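Local coordinates for protein putative ABC transporter (PDB 4PE6) that probably binds a sugar or a related small polyol acid as the solute-binding component of an ABC transporter, at residues D130-A135 against Y165-K170; P138-I143 against K169-E174. All blocks are in the same frame, centred on the assembly; numbering follows the deposited sequence.

Contact 1. Residues D130-A135 against Y165-K170; sequences DWATYA and YETTKK. With LTH ((2R,3S)-2,3,4-trihydroxybutanoic acid), chain C.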
# COMPACT_ATOMS: atom_id res chain seq x y z
N ASP A 130 -0.99 -11.85 -2.14
CA ASP A 130 0.19 -12.30 -1.41
C ASP A 130 0.32 -11.60 -0.05
O ASP A 130 0.61 -12.24 0.95
CB ASP A 130 1.46 -12.08 -2.23
CG ASP A 130 1.62 -13.10 -3.35
OD1 ASP A 130 0.80 -14.04 -3.44
OD2 ASP A 130 2.56 -12.93 -4.14
N TRP A 131 0.11 -10.28 -0.05
CA TRP A 131 0.16 -9.50 1.18
C TRP A 131 -0.82 -10.05 2.18
O TRP A 131 -0.44 -10.46 3.27
CB TRP A 131 -0.13 -8.03 0.88
CG TRP A 131 -0.26 -7.10 2.07
CD1 TRP A 131 -0.13 -7.40 3.39
CD2 TRP A 131 -0.58 -5.72 2.00
NE1 TRP A 131 -0.34 -6.26 4.17
CE2 TRP A 131 -0.62 -5.22 3.34
CE3 TRP A 131 -0.86 -4.84 0.95
CZ2 TRP A 131 -0.92 -3.89 3.64
CZ3 TRP A 131 -1.14 -3.50 1.26
CH2 TRP A 131 -1.15 -3.05 2.60
N ALA A 132 -2.09 -10.11 1.81
CA ALA A 132 -3.10 -10.63 2.74
C ALA A 132 -2.76 -12.03 3.26
O ALA A 132 -3.06 -12.33 4.41
CB ALA A 132 -4.49 -10.61 2.12
N THR A 133 -2.15 -12.88 2.42
CA THR A 133 -1.81 -14.22 2.83
C THR A 133 -0.64 -14.19 3.82
O THR A 133 -0.68 -14.86 4.84
CB THR A 133 -1.50 -15.11 1.59
OG1 THR A 133 -2.63 -15.12 0.71
CG2 THR A 133 -1.19 -16.58 2.00
N TYR A 134 0.38 -13.40 3.51
CA TYR A 134 1.52 -13.24 4.43
C TYR A 134 1.13 -12.60 5.76
O TYR A 134 1.81 -12.79 6.77
CB TYR A 134 2.64 -12.41 3.78
CG TYR A 134 3.45 -13.14 2.74
CD1 TYR A 134 4.01 -14.39 3.00
CD2 TYR A 134 3.71 -12.55 1.49
CE1 TYR A 134 4.77 -15.05 2.04
CE2 TYR A 134 4.46 -13.20 0.53
CZ TYR A 134 4.99 -14.44 0.81
OH TYR A 134 5.73 -15.08 -0.14
N ALA A 135 0.03 -11.85 5.78
CA ALA A 135 -0.41 -11.17 7.01
C ALA A 135 -1.26 -12.10 7.85
O ALA A 135 -1.25 -12.00 9.08
CB ALA A 135 -1.20 -9.94 6.67
N TYR A 165 -9.67 -8.38 1.88
CA TYR A 165 -10.67 -8.83 2.86
C TYR A 165 -11.21 -10.21 2.44
O TYR A 165 -11.38 -11.10 3.28
CB TYR A 165 -11.81 -7.79 3.06
CG TYR A 165 -12.79 -8.16 4.16
CD1 TYR A 165 -12.35 -8.42 5.46
CD2 TYR A 165 -14.17 -8.25 3.91
CE1 TYR A 165 -13.23 -8.78 6.47
CE2 TYR A 165 -15.05 -8.62 4.92
CZ TYR A 165 -14.57 -8.87 6.20
OH TYR A 165 -15.40 -9.24 7.22
N GLU A 166 -11.47 -10.41 1.15
CA GLU A 166 -11.91 -11.71 0.69
C GLU A 166 -10.84 -12.74 0.98
O GLU A 166 -11.15 -13.86 1.40
CB GLU A 166 -12.22 -11.71 -0.82
CG GLU A 166 -13.40 -10.84 -1.19
CD GLU A 166 -14.66 -11.23 -0.46
OE1 GLU A 166 -15.05 -12.42 -0.55
OE2 GLU A 166 -15.24 -10.36 0.24
N THR A 167 -9.58 -12.39 0.74
CA THR A 167 -8.48 -13.31 0.99
C THR A 167 -8.41 -13.65 2.49
O THR A 167 -8.33 -14.82 2.86
CB THR A 167 -7.13 -12.77 0.49
OG1 THR A 167 -7.21 -12.45 -0.89
CG2 THR A 167 -6.04 -13.77 0.69
N THR A 168 -8.47 -12.63 3.34
CA THR A 168 -8.43 -12.86 4.78
C THR A 168 -9.55 -13.79 5.23
O THR A 168 -9.32 -14.69 6.04
CB THR A 168 -8.51 -11.55 5.58
OG1 THR A 168 -7.45 -10.68 5.19
CG2 THR A 168 -8.38 -11.85 7.07
N LYS A 169 -10.77 -13.59 4.71
CA LYS A 169 -11.89 -14.46 5.11
C LYS A 169 -11.64 -15.89 4.64
O LYS A 169 -11.89 -16.85 5.38
CB LYS A 169 -13.21 -13.93 4.55
CG LYS A 169 -13.69 -12.64 5.22
CD LYS A 169 -15.08 -12.24 4.74
CE LYS A 169 -15.09 -11.90 3.26
NZ LYS A 169 -16.36 -11.27 2.81
N LYS A 170 -11.14 -16.04 3.42
CA LYS A 170 -10.83 -17.36 2.87
C LYS A 170 -9.83 -18.13 3.73
O LYS A 170 -10.03 -19.30 4.03
CB LYS A 170 -10.29 -17.22 1.47
CG LYS A 170 -10.18 -18.54 0.75
CD LYS A 170 -9.52 -18.38 -0.60
CE LYS A 170 -9.37 -19.73 -1.29
NZ LYS A 170 -8.01 -19.85 -1.91
O1 LTH C . -1.84 1.04 2.88
C1 LTH C . -2.37 1.66 1.88
O LTH C . -2.88 2.80 1.91
C2 LTH C . -2.28 1.00 0.48
O2 LTH C . -2.96 1.80 -0.52
C3 LTH C . -2.91 -0.38 0.47
O3 LTH C . -4.28 -0.28 0.86
C4 LTH C . -2.84 -0.94 -0.96
O4 LTH C . -1.43 -1.12 -1.26
O HOH W 1 -5.02 -10.78 5.82

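Contact 2. Residues P138-I143 against K169-E174; sequences PVLESI and KKILAE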
# COMPACT_ATOMS: atom_id res chain seq x y z
N PRO A 138 0.67 -16.89 8.45
CA PRO A 138 1.67 -17.10 9.51
C PRO A 138 1.18 -16.67 10.89
O PRO A 138 1.62 -17.24 11.92
CB PRO A 138 2.86 -16.21 9.07
CG PRO A 138 2.59 -15.80 7.67
CD PRO A 138 1.11 -15.90 7.45
N VAL A 139 0.27 -15.70 10.93
CA VAL A 139 -0.28 -15.24 12.20
C VAL A 139 -1.17 -16.32 12.82
O VAL A 139 -1.05 -16.62 14.01
CB VAL A 139 -1.02 -13.90 12.01
CG1 VAL A 139 -1.85 -13.55 13.23
CG2 VAL A 139 -0.02 -12.78 11.72
N LEU A 140 -2.01 -16.93 12.01
CA LEU A 140 -2.85 -18.01 12.50
C LEU A 140 -2.02 -19.23 12.90
O LEU A 140 -2.33 -19.89 13.90
CB LEU A 140 -3.90 -18.37 11.46
CG LEU A 140 -4.89 -17.22 11.21
CD1 LEU A 140 -5.71 -17.44 9.97
CD2 LEU A 140 -5.80 -17.00 12.42
N GLU A 141 -0.98 -19.54 12.12
CA GLU A 141 -0.07 -20.61 12.51
C GLU A 141 0.58 -20.32 13.85
O GLU A 141 0.70 -21.22 14.68
CB GLU A 141 1.02 -20.86 11.46
CG GLU A 141 0.53 -21.51 10.18
CD GLU A 141 0.19 -22.98 10.34
OE1 GLU A 141 1.03 -23.77 10.84
OE2 GLU A 141 -0.93 -23.36 9.93
N SER A 142 0.98 -19.08 14.08
CA SER A 142 1.67 -18.70 15.33
C SER A 142 0.80 -18.85 16.57
O SER A 142 1.32 -18.92 17.68
CB SER A 142 2.22 -17.28 15.26
OG SER A 142 1.21 -16.34 15.60
N ILE A 143 -0.53 -18.92 16.42
CA ILE A 143 -1.41 -19.15 17.57
C ILE A 143 -1.95 -20.59 17.55
O ILE A 143 -2.97 -20.91 18.18
CB ILE A 143 -2.53 -18.08 17.66
CG1 ILE A 143 -3.47 -18.13 16.46
CG2 ILE A 143 -1.90 -16.69 17.75
CD1 ILE A 143 -4.74 -17.30 16.59
N LYS A 169 -10.77 -13.59 4.71
CA LYS A 169 -11.89 -14.46 5.11
C LYS A 169 -11.64 -15.89 4.64
O LYS A 169 -11.89 -16.85 5.38
CB LYS A 169 -13.21 -13.93 4.55
CG LYS A 169 -13.69 -12.64 5.22
CD LYS A 169 -15.08 -12.24 4.74
CE LYS A 169 -15.09 -11.90 3.26
NZ LYS A 169 -16.36 -11.27 2.81
N LYS A 170 -11.14 -16.04 3.42
CA LYS A 170 -10.83 -17.36 2.87
C LYS A 170 -9.83 -18.13 3.73
O LYS A 170 -10.03 -19.30 4.03
CB LYS A 170 -10.29 -17.22 1.47
CG LYS A 170 -10.18 -18.54 0.75
CD LYS A 170 -9.52 -18.38 -0.60
CE LYS A 170 -9.37 -19.73 -1.29
NZ LYS A 170 -8.01 -19.85 -1.91
N ILE A 171 -8.75 -17.47 4.11
CA ILE A 171 -7.75 -18.08 4.96
C ILE A 171 -8.35 -18.42 6.33
O ILE A 171 -8.13 -19.52 6.85
CB ILE A 171 -6.50 -17.18 5.08
CG1 ILE A 171 -5.81 -17.10 3.72
CG2 ILE A 171 -5.55 -17.69 6.17
CD1 ILE A 171 -4.73 -16.03 3.65
N LEU A 172 -9.13 -17.52 6.90
CA LEU A 172 -9.76 -17.80 8.19
C LEU A 172 -10.63 -19.05 8.13
O LEU A 172 -10.67 -19.82 9.08
CB LEU A 172 -10.61 -16.62 8.66
CG LEU A 172 -9.81 -15.49 9.29
CD1 LEU A 172 -10.70 -14.26 9.39
CD2 LEU A 172 -9.30 -15.90 10.65
N ALA A 173 -11.31 -19.25 7.01
CA ALA A 173 -12.20 -20.40 6.83
C ALA A 173 -11.44 -21.74 6.90
O ALA A 173 -12.04 -22.78 7.18
CB ALA A 173 -12.96 -20.28 5.52
N GLU A 174 -10.14 -21.71 6.62
CA GLU A 174 -9.29 -22.89 6.72
C GLU A 174 -8.87 -23.21 8.15
O GLU A 174 -8.26 -24.25 8.39
CB GLU A 174 -8.05 -22.72 5.85
CG GLU A 174 -8.37 -22.57 4.38
CD GLU A 174 -7.17 -22.20 3.54
OE1 GLU A 174 -6.05 -22.08 4.10
OE2 GLU A 174 -7.37 -22.04 2.32

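Contact 1. Residues D130-A135 against Y165-K170
A132 points its methyl group toward helix 159-173, and CB of A132 lies 3.8 Å from CB of T167. A side chain this small suits the place, because A132 and T168 have the closest pair of CA atoms, 6.1 Å apart. T133 adds a van der Waals touch, its hydroxyl oxygen OG1 resting 3.7 Å from the methyl CG2 of T167, with the two side chains crossing at about a right angle. T167 holds its own OG1 beside its backbone N (chi1 -57°), which turns CG2 anti to that N, where it meets T133. The threonine hydroxyls make no hydrogen bond between the helices: OG1 of T133, T167 and T168 each bonds to the carbonyl oxygen one turn back, on V129, E163 and M164.

The polar link runs through a water, which donates to O of A132 at 2.9 Å and also hydrogen-bonds to OG1 of T168.

W131 leaves its helix in another direction, toward the ligand. With CG anti to the backbone N (chi1 174°), its indole puts CZ3 3.5 Å from O4 of the bound trihydroxybutanoic acid, which meets the ring at its edge. An alanine in place of W131 would probably open a gap beside C3 and O4 of the ligand, where the indole edge now lies. The axes of segments 130-135 and 165-170 approach to 8.8 Å and cross at -37°, as neighbouring helices in a lobe of a type I periplasmic binding protein, with the ligand pocket beside them.

Contact 2. Residues P138-I143 against K169-E174
L140 and L172 carry the nearest CA atoms of the two segments, yet these stand 8.1 Å apart, so the backbones of helices 128-142 and 159-173 are bridged here by long aliphatic side chains. No hydrogen bond crosses between 138-143 and 169-174.

L140 is the one residue of its segment that touches the other, and it aims directly at it. Its CG lies anti to the carbonyl carbon (chi1 -65°), and the branch end reaches two neighbours at once. CD1 of L140 meets CG2 of I171 at 3.8 Å, the two side chains running obliquely to each other. The same CD1 lies 4.0 Å from CD2 of L172, whose side chain crosses that of L140 at about a right angle. CD2 of L140 also approaches this methyl, at 4.1 Å from CD2 of L172, so the L172 methyl faces both ends of the leucine fork. L172 leaves its backbone pointing neither at nor away from segment 138-143, and its end comes nearer, bringing CD2 to L140. Leucine suits both places because its branch lies one carbon farther out than that of valine; I171, branched at CB, offers a methyl close to its own backbone.

The patch extends into the sheet: L140 also packs on I211 and V178, and L172 on V178 and T180. On the solvent side the chemistry changes, with E141 bonded through OE2 to the hydroxyl of Y175. Between the segments themselves only methyl groups meet, so the contact rests on shape and the exclusion of water, without the directional hold of polar bonds.

How the contacts relate
Both contacts join helices 128-142 and 159-173, with centres 9 Å apart. I171 connects them: its CD1 lies 3.5 Å from CA of T133, so a side chain that packs on L140 in contact 2 also reaches back to contact 1. On the first helix, O of T133 comes within 3.3 Å of CD of P138. The chemistry changes along the pair, from small residues and a bridging water in contact 1 to aliphatic packing in contact 2. Contact 1 includes W131 of the ligand pocket, whereas contact 2 lies farther from the chain centre, about 21 Å between centres against about 14 Å for contact 1.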